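Local coordinates for protein annexin (Schistosoma mansoni, PDB 4MDU) that binds acidic phospholipid membranes in a calcium-dependent manner, aggregates liposomes when calcium is present, and may help keep the worm's tegument intact, at residues Asn61-Arg66 / Lys100-Leu105; Arg239-Arg244 / Ala282-Ala287; Tyr119-Leu124 / Arg129-Ile134; Arg27-Pro32 / Asp326-Tyr331; Asp300-Leu305 / Tyr310-Leu315. One frame throughout, in Å; residues are numbered along the deposited sequence.

Overall arrangement
The five contacts sample a predominantly helical annexin chain that forms a homodimer. Interactions 1, 3, 2 and 5 follow in that order along the sequence, in repeats 1, 2, 3 and 4, and interaction 4 closes a loop round all of them by bringing the N-terminal segment onto helix 324-335. Interactions 1 and 2 lie on opposite sides of the chain's centre, about 31 Å between centres; each joins the second and fifth helices of its repeat. Interactions 3 and 5 join first and second helices beside calcium loops, with centres about 14 Å apart. Interaction 4 touches both 1 and 5, so the N-terminal segment bridges repeats 1 and 4.

Interaction 1: residues Asn61-Arg66 / Lys100-Leu105; sequences NILARR and KVLCQL
Leu63 and Leu105 carry most of this buried contact, their side chains directed at each other where the end of helix 56-63 faces helix 96-106. The branch CD2 of Leu105 does the touching: it lies 4.3 Å from Leu63 CB and 4.2 Å from Ala64 CB, and it also rests against the peptide between these two residues, 4.1 Å from Ala64 N. Leu105 CG comes to 4.1 Å from Leu63 O, so one leucine packs against both side chains and main chain where the helix ends. A second leucine pair lies beside it. Leu63 CD1 meets Leu102 CD2 at 4.2 Å, the two side chains crossing at about a right angle, and Leu102 gets there because its CG stands anti to the carbonyl carbon (chi1 -79°), which swings its methyl end in from the flank. The side-chain contacts between the two segments are all apolar.

Around this first shell, Leu63 also packs on Leu45 of helix 38-48, Ala64 on Val357 and Leu358 of helix 349-358, and Leu105 on Ile317 of helix 311-320. A type I turn from Leu63 to Arg66 closes the helix; Arg66 forms a salt bridge with Asp41, and Arg65 NH2 donates to Thr29 O in the N-terminal segment. This is the packing of the second against the fifth helix in the compact five-helix bundle of an annexin repeat, here repeat 1.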
# COMPACT_ATOMS: atom_id res chain seq x y z
N ASN B 61 -11.54 25.48 22.60
CA ASN B 61 -11.20 26.79 22.06
C ASN B 61 -9.89 27.35 22.60
O ASN B 61 -9.42 28.39 22.15
CB ASN B 61 -12.34 27.80 22.27
CG ASN B 61 -13.54 27.52 21.37
OD1 ASN B 61 -13.41 26.83 20.35
ND2 ASN B 61 -14.70 28.04 21.75
N ILE B 62 -9.30 26.64 23.56
CA ILE B 62 -7.98 26.99 24.04
C ILE B 62 -6.96 26.04 23.40
O ILE B 62 -6.16 26.45 22.56
CB ILE B 62 -7.90 26.88 25.58
CG1 ILE B 62 -8.76 27.95 26.25
CG2 ILE B 62 -6.47 27.02 26.07
CD1 ILE B 62 -8.68 27.88 27.77
N LEU B 63 -7.02 24.77 23.81
CA LEU B 63 -6.04 23.76 23.44
C LEU B 63 -5.89 23.57 21.93
O LEU B 63 -4.78 23.43 21.44
CB LEU B 63 -6.37 22.43 24.12
CG LEU B 63 -6.27 22.45 25.64
CD1 LEU B 63 -6.80 21.15 26.24
CD2 LEU B 63 -4.82 22.71 26.07
N ALA B 64 -7.01 23.59 21.21
CA ALA B 64 -6.98 23.49 19.74
C ALA B 64 -6.69 24.83 19.04
O ALA B 64 -6.74 24.92 17.81
CB ALA B 64 -8.27 22.87 19.22
N ARG B 65 -6.43 25.87 19.83
CA ARG B 65 -5.97 27.15 19.29
C ARG B 65 -4.57 27.58 19.78
O ARG B 65 -4.23 28.75 19.71
CB ARG B 65 -6.98 28.26 19.57
CG ARG B 65 -8.35 28.07 18.88
CD ARG B 65 -8.21 27.82 17.37
NE ARG B 65 -7.38 28.83 16.72
CZ ARG B 65 -6.71 28.64 15.59
NH1 ARG B 65 -6.77 27.47 14.96
NH2 ARG B 65 -5.96 29.62 15.09
N ARG B 66 -3.78 26.63 20.26
CA ARG B 66 -2.41 26.91 20.72
C ARG B 66 -1.41 25.98 20.04
O ARG B 66 -1.76 24.86 19.68
CB ARG B 66 -2.30 26.74 22.24
CG ARG B 66 -3.30 27.56 23.07
CD ARG B 66 -2.91 29.05 23.19
NE ARG B 66 -3.82 29.75 24.11
CZ ARG B 66 -4.96 30.33 23.74
NH1 ARG B 66 -5.31 30.33 22.46
NH2 ARG B 66 -5.74 30.92 24.65
N LYS B 100 -9.89 10.94 23.34
CA LYS B 100 -8.85 10.51 22.41
C LYS B 100 -8.13 11.72 21.81
O LYS B 100 -6.91 11.84 21.89
CB LYS B 100 -9.45 9.67 21.28
CG LYS B 100 -9.32 8.18 21.45
CD LYS B 100 -10.56 7.59 22.09
CE LYS B 100 -10.44 6.08 22.17
NZ LYS B 100 -10.09 5.50 20.85
N VAL B 101 -8.88 12.62 21.20
CA VAL B 101 -8.24 13.70 20.48
C VAL B 101 -7.55 14.63 21.48
O VAL B 101 -6.48 15.18 21.19
CB VAL B 101 -9.23 14.44 19.54
CG1 VAL B 101 -10.26 15.21 20.35
CG2 VAL B 101 -8.46 15.37 18.60
N LEU B 102 -8.15 14.79 22.65
CA LEU B 102 -7.54 15.61 23.69
C LEU B 102 -6.18 15.04 24.12
O LEU B 102 -5.26 15.78 24.47
CB LEU B 102 -8.45 15.73 24.90
CG LEU B 102 -9.60 16.73 24.81
CD1 LEU B 102 -10.40 16.74 26.11
CD2 LEU B 102 -9.09 18.12 24.47
N CYS B 103 -6.06 13.72 24.11
CA CYS B 103 -4.83 13.13 24.57
C CYS B 103 -3.74 13.31 23.52
O CYS B 103 -2.61 13.59 23.87
CB CYS B 103 -5.01 11.66 24.95
SG CYS B 103 -5.76 11.42 26.60
N GLN B 104 -4.09 13.19 22.25
CA GLN B 104 -3.10 13.44 21.20
C GLN B 104 -2.59 14.87 21.33
O GLN B 104 -1.40 15.14 21.22
CB GLN B 104 -3.70 13.20 19.82
CG GLN B 104 -4.18 11.77 19.64
CD GLN B 104 -3.09 10.77 19.97
OE1 GLN B 104 -2.05 10.73 19.30
NE2 GLN B 104 -3.31 9.96 21.01
N LEU B 105 -3.51 15.77 21.63
CA LEU B 105 -3.24 17.20 21.74
C LEU B 105 -2.39 17.67 22.94
O LEU B 105 -1.51 18.52 22.76
CB LEU B 105 -4.58 17.94 21.68
CG LEU B 105 -4.78 19.35 21.11
CD1 LEU B 105 -4.02 19.64 19.81
CD2 LEU B 105 -6.27 19.57 20.92

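Interaction 2: residues Arg239-Arg244 / Ala282-Ala287; sequences RVICNR and AVLRYA
Ile241 and Val283 interlock where the second and fifth helices of annexin repeat 3 meet, helix 236-243 passing helix 274-288 in the five-helix bundle that defines the family. The axes of the two short helical segments approach to 9.2 Å and their directions differ by 50°. The CA atoms come nearest at Ile241 and Leu284.

Ile241 loses the most surface. Its CG2 branch, anti to the backbone N, reaches the other helix and meets Val283 CG1 at 3.7 Å, the two side chains running antiparallel past one another. The same methyl lies 4.2 Å from Leu284 N, so it sits over the backbone between the two residues. The other branch of Ile241 bends toward Leu284, where the CD1 atoms of the two residues come to 4.5 Å, a looser contact that extends the apolar seam.

Leu249 of helix 246-260 and Leu264 and Ile268 of helix 264-271 touch both Ile241 and Leu284 and continue the core. Val283 also meets Thr136 of helix 128-136, so the fifth helix faces repeat 2 as well. Cys242 turns its CB off the contact, and its backbone alone is brushed by the valine. The valine's CB is directed toward the other helix, and with CG1 anti to its backbone N (chi1 171°) the methyl is pressed close to the main chain, 3.2 Å from Ile241 O.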
# COMPACT_ATOMS: atom_id res chain seq x y z
N ARG B 239 19.98 7.96 -1.31
CA ARG B 239 20.88 8.97 -0.78
C ARG B 239 20.40 10.36 -1.16
O ARG B 239 20.25 11.22 -0.29
N VAL B 240 20.16 10.59 -2.45
CA VAL B 240 19.73 11.92 -2.89
C VAL B 240 18.34 12.31 -2.36
O VAL B 240 18.18 13.34 -1.70
CB VAL B 240 19.75 12.07 -4.45
CG1 VAL B 240 19.17 13.42 -4.86
CG2 VAL B 240 21.16 11.91 -5.00
N ILE B 241 17.34 11.48 -2.64
CA ILE B 241 15.98 11.84 -2.28
C ILE B 241 15.83 12.02 -0.76
O ILE B 241 15.30 13.03 -0.30
CB ILE B 241 14.96 10.84 -2.84
CG1 ILE B 241 14.98 10.89 -4.37
CG2 ILE B 241 13.55 11.13 -2.31
CD1 ILE B 241 14.70 12.27 -4.90
N CYS B 242 16.34 11.07 0.02
CA CYS B 242 16.15 11.14 1.47
C CYS B 242 17.00 12.19 2.18
O CYS B 242 16.61 12.64 3.26
CB CYS B 242 16.34 9.77 2.11
SG CYS B 242 15.12 8.59 1.55
N ASN B 243 18.13 12.60 1.60
CA ASN B 243 18.99 13.54 2.31
C ASN B 243 18.93 15.00 1.92
O ASN B 243 19.20 15.86 2.75
CB ASN B 243 20.46 13.06 2.29
CG ASN B 243 20.65 11.77 3.04
OD1 ASN B 243 20.30 11.66 4.22
ND2 ASN B 243 21.15 10.75 2.35
N ARG B 244 18.63 15.31 0.66
CA ARG B 244 18.70 16.72 0.26
C ARG B 244 17.62 17.50 0.98
O ARG B 244 16.57 16.95 1.27
CB ARG B 244 18.54 16.88 -1.25
CG ARG B 244 19.62 16.20 -2.06
CD ARG B 244 21.05 16.62 -1.60
NE ARG B 244 22.04 15.82 -2.32
CZ ARG B 244 23.02 15.12 -1.75
NH1 ARG B 244 23.19 15.15 -0.44
NH2 ARG B 244 23.85 14.42 -2.52
N ALA B 282 6.65 10.24 -1.58
CA ALA B 282 6.30 11.08 -0.43
C ALA B 282 7.39 12.12 -0.16
O ALA B 282 7.10 13.32 -0.05
CB ALA B 282 6.06 10.23 0.81
N VAL B 283 8.64 11.68 -0.02
CA VAL B 283 9.72 12.60 0.32
C VAL B 283 9.91 13.69 -0.74
O VAL B 283 10.03 14.88 -0.41
CB VAL B 283 11.05 11.86 0.55
CG1 VAL B 283 12.23 12.87 0.70
CG2 VAL B 283 10.95 10.94 1.77
N LEU B 284 9.91 13.30 -2.01
CA LEU B 284 10.07 14.26 -3.11
C LEU B 284 8.94 15.28 -3.10
O LEU B 284 9.17 16.49 -3.22
CB LEU B 284 10.11 13.55 -4.47
CG LEU B 284 10.33 14.45 -5.69
CD1 LEU B 284 11.52 15.38 -5.49
CD2 LEU B 284 10.49 13.60 -6.96
N ARG B 285 7.72 14.77 -2.93
CA ARG B 285 6.54 15.63 -2.98
C ARG B 285 6.46 16.49 -1.74
O ARG B 285 5.93 17.60 -1.78
CB ARG B 285 5.27 14.80 -3.19
CG ARG B 285 5.19 14.11 -4.56
CD ARG B 285 3.79 13.46 -4.81
NE ARG B 285 2.74 14.46 -4.94
CZ ARG B 285 1.43 14.23 -4.80
NH1 ARG B 285 0.97 13.01 -4.53
NH2 ARG B 285 0.58 15.24 -4.93
N TYR B 286 7.00 15.99 -0.63
CA TYR B 286 7.08 16.82 0.57
C TYR B 286 7.86 18.09 0.25
O TYR B 286 7.61 19.17 0.80
CB TYR B 286 7.76 16.07 1.72
CG TYR B 286 7.68 16.84 3.01
CD1 TYR B 286 8.76 17.58 3.49
CD2 TYR B 286 6.50 16.87 3.73
CE1 TYR B 286 8.66 18.31 4.68
CE2 TYR B 286 6.39 17.59 4.91
CZ TYR B 286 7.46 18.31 5.38
OH TYR B 286 7.29 19.02 6.56
N ALA B 287 8.84 17.93 -0.63
CA ALA B 287 9.63 19.06 -1.06
C ALA B 287 8.93 19.88 -2.15
O ALA B 287 8.76 21.08 -1.99
CB ALA B 287 11.00 18.61 -1.53

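Interaction 3: residues Tyr119-Leu124 / Arg129-Ile134; sequences YAMKGL and RVLIEI
Ala120 offers a single methyl to helix 128-136, and two larger side chains close round it. Its CB sits in the notch between Val130 and Leu131: Val130 CG1 is 3.9 Å away, and Leu131 CD2 is at the same 3.9 Å. The small alanine lets the helices come close, with the CA atoms of Ala120 and Val130 6.5 Å apart. The CB of Leu131 points past the first helix rather than at it, but with CG anti to the carbonyl carbon (chi1 -55°) its CD2 methyl swings across. There the same methyl also faces Met121, whose CG lies 4.2 Å from Leu131 CD2, so it fills the dent between Ala120 and Met121.

Met121 and Gly123 are ligands of a calcium ion in the bound protein, and this apolar fit lies between the two helices that flank their loop in repeat 2. Leu131 also packs on Leu117 of helix 109-122 and on Tyr178 and Leu182 of helix 177-187. Val130 rests on Arg314 of helix 311-320, where Glu133 forms a salt bridge with the same arginine, while beyond the loop Leu124 joins a parallel beta ladder with a strand of the second subunit.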
# COMPACT_ATOMS: atom_id res chain seq x y z
N TYR B 119 2.64 1.92 17.89
CA TYR B 119 1.49 1.12 17.49
C TYR B 119 1.59 0.62 16.04
O TYR B 119 1.16 -0.48 15.72
CB TYR B 119 0.17 1.87 17.76
CG TYR B 119 -0.14 1.94 19.25
CD1 TYR B 119 -0.36 0.78 19.98
CD2 TYR B 119 -0.21 3.17 19.92
CE1 TYR B 119 -0.63 0.82 21.33
CE2 TYR B 119 -0.49 3.21 21.30
CZ TYR B 119 -0.70 2.02 21.99
OH TYR B 119 -0.97 2.00 23.35
N ALA B 120 2.21 1.42 15.18
CA ALA B 120 2.35 1.03 13.78
C ALA B 120 3.23 -0.21 13.64
O ALA B 120 3.15 -0.94 12.64
CB ALA B 120 2.91 2.18 12.96
N MET B 121 4.07 -0.46 14.64
CA MET B 121 4.99 -1.60 14.57
C MET B 121 4.63 -2.74 15.52
O MET B 121 4.80 -3.90 15.18
CB MET B 121 6.43 -1.12 14.77
CG MET B 121 6.91 -0.17 13.67
SD MET B 121 8.60 0.39 13.91
CE MET B 121 8.46 1.37 15.41
N LYS B 122 4.12 -2.41 16.70
CA LYS B 122 3.92 -3.42 17.73
C LYS B 122 2.82 -4.43 17.40
O LYS B 122 2.80 -5.54 17.92
CB LYS B 122 3.63 -2.76 19.08
N GLY B 123 1.89 -4.03 16.54
CA GLY B 123 0.78 -4.90 16.20
C GLY B 123 1.13 -5.99 15.20
O GLY B 123 2.30 -6.34 15.00
N LEU B 124 0.09 -6.56 14.60
CA LEU B 124 0.24 -7.60 13.60
C LEU B 124 0.45 -6.96 12.23
O LEU B 124 -0.38 -6.19 11.76
CB LEU B 124 -1.02 -8.47 13.58
CG LEU B 124 -1.20 -9.32 14.83
CD1 LEU B 124 -2.61 -9.85 14.92
CD2 LEU B 124 -0.18 -10.45 14.81
N ARG B 129 2.37 2.72 6.01
CA ARG B 129 1.75 3.96 5.58
C ARG B 129 1.98 5.03 6.64
O ARG B 129 2.26 6.20 6.32
CB ARG B 129 0.25 3.74 5.38
CG ARG B 129 -0.49 4.96 4.92
CD ARG B 129 -1.97 4.66 4.63
NE ARG B 129 -2.74 5.89 4.48
CZ ARG B 129 -3.91 5.99 3.86
NH1 ARG B 129 -4.47 4.93 3.30
NH2 ARG B 129 -4.52 7.16 3.80
N VAL B 130 1.85 4.62 7.90
CA VAL B 130 2.09 5.50 9.04
C VAL B 130 3.59 5.81 9.20
O VAL B 130 3.97 6.93 9.52
CB VAL B 130 1.47 4.90 10.33
CG1 VAL B 130 1.93 5.67 11.57
CG2 VAL B 130 -0.06 4.92 10.25
N LEU B 131 4.46 4.83 8.94
CA LEU B 131 5.90 5.09 9.03
C LEU B 131 6.32 6.11 7.96
O LEU B 131 6.98 7.10 8.26
CB LEU B 131 6.73 3.81 8.87
CG LEU B 131 6.42 2.64 9.79
CD1 LEU B 131 7.53 1.54 9.70
CD2 LEU B 131 6.24 3.16 11.19
N ILE B 132 5.87 5.88 6.73
CA ILE B 132 6.13 6.83 5.65
C ILE B 132 5.60 8.23 5.98
O ILE B 132 6.32 9.23 5.85
CB ILE B 132 5.51 6.38 4.34
CG1 ILE B 132 6.12 5.05 3.91
CG2 ILE B 132 5.71 7.43 3.28
CD1 ILE B 132 5.65 4.56 2.56
N GLU B 133 4.35 8.29 6.41
CA GLU B 133 3.69 9.57 6.71
C GLU B 133 4.44 10.39 7.77
O GLU B 133 4.64 11.60 7.63
CB GLU B 133 2.24 9.33 7.18
CG GLU B 133 1.52 10.62 7.59
CD GLU B 133 0.68 10.46 8.85
OE1 GLU B 133 -0.16 9.54 8.88
OE2 GLU B 133 0.86 11.25 9.80
N ILE B 134 4.83 9.72 8.84
CA ILE B 134 5.51 10.37 9.95
C ILE B 134 6.99 10.69 9.65
O ILE B 134 7.41 11.84 9.76
CB ILE B 134 5.39 9.52 11.23
CG1 ILE B 134 3.94 9.53 11.73
CG2 ILE B 134 6.34 10.05 12.31
CD1 ILE B 134 3.74 8.80 13.03

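Interaction 4: residues Arg27-Pro32 / Asp326-Tyr331; sequences RPTIKP and DIMDAY
One guanidinium nitrogen, Arg27 NH1, is shared by two aspartates of the same helix. It donates to Asp326 OD2 at 2.9 Å and to Asp329 OD2 at 3.0 Å, both bonds close to straight and both acceptors lying at the edge of the guanidinium, near its plane. The two carboxylates are each turned against that plane by roughly 45°, so neither makes the flat two-pronged pairing with the arginine. NH1 stands out of both carboxylate planes by a similar amount, about 35°, and meets Asp329 OD2 on its syn side.

Asp326 holds Arg27 a second time. Its other oxygen, OD1, accepts the backbone amide Arg27 N at 2.6 Å, so the carboxylate ties down both the main chain and the side-chain end of one residue. The arginine reaches back to it by bending at chi2 and chi3, which carries the aliphatic part across the carboxylate. The two nearby acids probably favour the charged arginine, and the network lies at the surface.

The segment belongs to the N-terminal loop that leads into helix 38-48, which passes across to repeat 4 here, as annexin N-terminal segments commonly do. Farther along, Thr29 CG2 touches Met328 SD at 3.8 Å, their side chains crossing at about a right angle. Thr29 OG1 instead bonds Leu358 O, and Ile30 pairs through its backbone with Ser320. Met328 also packs on Leu339 of helix 339-346.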
# COMPACT_ATOMS: atom_id res chain seq x y z
N ARG B 27 1.67 28.80 5.22
CA ARG B 27 0.72 29.42 6.12
C ARG B 27 0.08 28.38 7.02
O ARG B 27 -0.56 27.44 6.53
CB ARG B 27 -0.37 30.17 5.33
CG ARG B 27 0.19 31.21 4.37
CD ARG B 27 -0.54 31.20 3.05
NE ARG B 27 -1.86 31.79 3.17
CZ ARG B 27 -2.95 31.31 2.59
NH1 ARG B 27 -2.91 30.21 1.85
NH2 ARG B 27 -4.11 31.93 2.77
N PRO B 28 0.24 28.54 8.34
CA PRO B 28 -0.36 27.64 9.32
C PRO B 28 -1.75 28.12 9.76
O PRO B 28 -2.08 29.29 9.54
CB PRO B 28 0.61 27.73 10.50
CG PRO B 28 1.12 29.13 10.43
CD PRO B 28 1.13 29.53 8.97
N THR B 29 -2.54 27.25 10.37
CA THR B 29 -3.79 27.72 10.98
C THR B 29 -3.58 28.09 12.45
O THR B 29 -4.44 28.73 13.07
CB THR B 29 -4.90 26.67 10.90
OG1 THR B 29 -4.45 25.46 11.52
CG2 THR B 29 -5.27 26.40 9.44
N ILE B 30 -2.46 27.68 13.03
CA ILE B 30 -2.14 28.07 14.41
C ILE B 30 -0.76 28.69 14.54
O ILE B 30 0.25 28.07 14.21
CB ILE B 30 -2.30 26.90 15.43
CG1 ILE B 30 -3.75 26.37 15.45
CG2 ILE B 30 -1.88 27.39 16.85
CD1 ILE B 30 -3.92 24.96 16.17
N LYS B 31 -0.73 29.93 15.01
CA LYS B 31 0.51 30.69 15.17
C LYS B 31 0.67 30.98 16.65
O LYS B 31 -0.32 31.15 17.36
CB LYS B 31 0.41 32.02 14.42
CG LYS B 31 0.50 31.93 12.90
CD LYS B 31 -0.11 33.17 12.23
CE LYS B 31 0.95 34.12 11.69
NZ LYS B 31 1.59 33.61 10.44
N PRO B 32 1.93 31.08 17.12
CA PRO B 32 2.17 31.50 18.50
C PRO B 32 1.40 32.78 18.81
O PRO B 32 1.41 33.73 18.02
CB PRO B 32 3.68 31.76 18.54
CG PRO B 32 4.11 31.84 17.10
CD PRO B 32 3.18 30.91 16.37
N ASP B 326 -2.32 26.22 3.69
CA ASP B 326 -1.96 25.97 2.30
C ASP B 326 -2.47 24.62 1.87
O ASP B 326 -2.83 24.42 0.71
CB ASP B 326 -0.44 26.09 2.10
CG ASP B 326 0.04 27.52 2.23
OD1 ASP B 326 1.05 27.76 2.93
OD2 ASP B 326 -0.61 28.41 1.65
N ILE B 327 -2.48 23.68 2.80
CA ILE B 327 -3.00 22.35 2.54
C ILE B 327 -4.52 22.41 2.34
O ILE B 327 -5.08 21.67 1.53
CB ILE B 327 -2.66 21.40 3.71
CG1 ILE B 327 -1.15 21.15 3.77
CG2 ILE B 327 -3.46 20.10 3.62
CD1 ILE B 327 -0.68 20.63 5.13
N MET B 328 -5.18 23.28 3.08
CA MET B 328 -6.62 23.45 2.93
C MET B 328 -6.97 23.99 1.54
O MET B 328 -7.88 23.48 0.88
CB MET B 328 -7.18 24.36 4.03
CG MET B 328 -7.33 23.64 5.37
SD MET B 328 -7.51 24.77 6.77
CE MET B 328 -8.87 25.79 6.24
N ASP B 329 -6.23 24.99 1.07
CA ASP B 329 -6.48 25.52 -0.27
C ASP B 329 -6.32 24.44 -1.32
O ASP B 329 -7.18 24.26 -2.19
CB ASP B 329 -5.56 26.69 -0.58
CG ASP B 329 -5.80 27.87 0.32
OD1 ASP B 329 -6.81 27.87 1.07
OD2 ASP B 329 -5.00 28.82 0.30
N ALA B 330 -5.21 23.70 -1.24
CA ALA B 330 -4.96 22.60 -2.17
C ALA B 330 -6.08 21.57 -2.10
O ALA B 330 -6.53 21.05 -3.12
CB ALA B 330 -3.62 21.96 -1.89
N TYR B 331 -6.52 21.25 -0.89
CA TYR B 331 -7.56 20.26 -0.75
C TYR B 331 -8.82 20.62 -1.56
O TYR B 331 -9.37 19.79 -2.28
CB TYR B 331 -7.93 20.04 0.71
CG TYR B 331 -8.83 18.85 0.85
CD1 TYR B 331 -10.19 18.94 0.55
CD2 TYR B 331 -8.33 17.62 1.26
CE1 TYR B 331 -11.02 17.85 0.66
CE2 TYR B 331 -9.16 16.51 1.39
CZ TYR B 331 -10.51 16.64 1.07
OH TYR B 331 -11.33 15.55 1.17

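Interaction 5: residues Asp300-Leu305 / Tyr310-Leu315; sequences DSMAGL and YALMRL
Met302 lays its CG against the branched end of Leu312, 3.9 Å from Leu312 CD2, with Leu312 CD1 only slightly farther off. The two side chains cross obliquely. Leu312 CG stands anti to the backbone N (chi1 175°), which carries both of its methyls toward the end of the preceding helix.

Ser301 packs beside this pair. Its CB faces Ala311 CB at 3.9 Å, and its OG lies 3.5 Å from Leu312 CB. The backbones are close here, the CA atoms of Ser301 and Leu312 being 5.4 Å apart. The hydroxyl is buried among carbons but is satisfied within its own helix, where OG bonds Leu298 O. It can do so because OG sits between the backbone N and the carbonyl carbon (chi1 82°), tucked back against the preceding turn.

The contact runs into a calcium loop: Met302, Gly304 and Leu305 are ligands of one ion in the bound protein, with Asp346 as the further ligand. In this calcium-free structure Asp346 OD1 accepts a hydrogen bond from Gly304 N. The contact thus joins the first two helices of repeat 4 at the root of the loop between them, where annexin repeats bind calcium. Met302 is backed by Leu339, Ala342 and Val343 of helix 339-346, Leu312 packs on Leu298 of helix 290-301, and on the far side of helix 311-320 Met313 meets Val101 and Gln104 of helix 96-106.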
# COMPACT_ATOMS: atom_id res chain seq x y z
N ASP B 300 -7.25 10.49 2.08
CA ASP B 300 -7.23 9.05 2.25
C ASP B 300 -7.44 8.65 3.70
O ASP B 300 -7.82 7.53 4.00
CB ASP B 300 -5.95 8.46 1.66
CG ASP B 300 -5.86 8.71 0.17
OD1 ASP B 300 -6.88 9.13 -0.41
OD2 ASP B 300 -4.78 8.50 -0.43
N SER B 301 -7.22 9.60 4.61
CA SER B 301 -7.35 9.30 6.03
C SER B 301 -8.81 9.34 6.45
O SER B 301 -9.16 8.89 7.54
CB SER B 301 -6.56 10.30 6.86
OG SER B 301 -7.31 11.49 7.04
N MET B 302 -9.66 9.92 5.61
CA MET B 302 -11.07 10.02 5.96
C MET B 302 -11.84 8.87 5.35
O MET B 302 -12.27 8.92 4.19
CB MET B 302 -11.65 11.38 5.53
CG MET B 302 -11.27 12.50 6.48
SD MET B 302 -11.72 14.14 5.92
CE MET B 302 -10.63 14.33 4.51
N ALA B 303 -11.99 7.80 6.13
CA ALA B 303 -12.67 6.60 5.66
C ALA B 303 -13.74 6.18 6.66
O ALA B 303 -14.09 5.01 6.76
CB ALA B 303 -11.66 5.48 5.42
N GLY B 304 -14.24 7.15 7.42
CA GLY B 304 -15.24 6.90 8.43
C GLY B 304 -14.81 5.93 9.52
O GLY B 304 -15.62 5.14 10.01
N LEU B 305 -13.55 5.99 9.92
CA LEU B 305 -13.07 5.08 10.97
C LEU B 305 -13.10 5.74 12.34
O LEU B 305 -12.93 5.08 13.36
CB LEU B 305 -11.66 4.59 10.66
CG LEU B 305 -11.47 4.10 9.22
CD1 LEU B 305 -9.99 4.08 8.83
CD2 LEU B 305 -12.13 2.74 9.03
N TYR B 310 -5.77 7.12 13.56
CA TYR B 310 -5.31 8.38 14.14
C TYR B 310 -4.76 9.36 13.12
O TYR B 310 -4.43 10.49 13.48
CB TYR B 310 -4.25 8.11 15.20
CG TYR B 310 -4.84 7.83 16.55
CD1 TYR B 310 -4.63 8.70 17.61
CD2 TYR B 310 -5.61 6.70 16.77
CE1 TYR B 310 -5.16 8.45 18.86
CE2 TYR B 310 -6.16 6.45 18.02
CZ TYR B 310 -5.93 7.33 19.06
OH TYR B 310 -6.45 7.09 20.31
N ALA B 311 -4.69 8.93 11.86
CA ALA B 311 -4.03 9.73 10.82
C ALA B 311 -4.64 11.12 10.64
O ALA B 311 -3.91 12.12 10.58
CB ALA B 311 -3.99 8.96 9.48
N LEU B 312 -5.96 11.19 10.57
CA LEU B 312 -6.65 12.45 10.35
C LEU B 312 -6.31 13.47 11.41
O LEU B 312 -5.93 14.61 11.10
CB LEU B 312 -8.17 12.26 10.30
CG LEU B 312 -8.96 13.57 10.18
CD1 LEU B 312 -8.59 14.35 8.92
CD2 LEU B 312 -10.48 13.27 10.18
N MET B 313 -6.45 13.07 12.67
CA MET B 313 -6.15 13.99 13.77
C MET B 313 -4.63 14.25 13.90
O MET B 313 -4.22 15.36 14.21
CB MET B 313 -6.81 13.54 15.10
CG MET B 313 -6.20 12.33 15.79
SD MET B 313 -6.96 11.92 17.39
CE MET B 313 -8.07 10.62 16.88
N ARG B 314 -3.79 13.23 13.64
CA ARG B 314 -2.34 13.45 13.68
C ARG B 314 -1.93 14.52 12.67
O ARG B 314 -1.24 15.48 13.00
CB ARG B 314 -1.57 12.16 13.42
CG ARG B 314 -0.03 12.37 13.35
CD ARG B 314 0.75 11.05 13.33
NE ARG B 314 0.34 10.19 12.23
CZ ARG B 314 -0.37 9.07 12.38
NH1 ARG B 314 -0.71 8.64 13.60
NH2 ARG B 314 -0.72 8.36 11.32
N LEU B 315 -2.41 14.37 11.44
CA LEU B 315 -2.07 15.32 10.38
C LEU B 315 -2.54 16.73 10.70
O LEU B 315 -1.76 17.69 10.58
CB LEU B 315 -2.61 14.84 9.04
CG LEU B 315 -1.83 13.63 8.53
CD1 LEU B 315 -2.53 13.00 7.36
CD2 LEU B 315 -0.34 13.99 8.18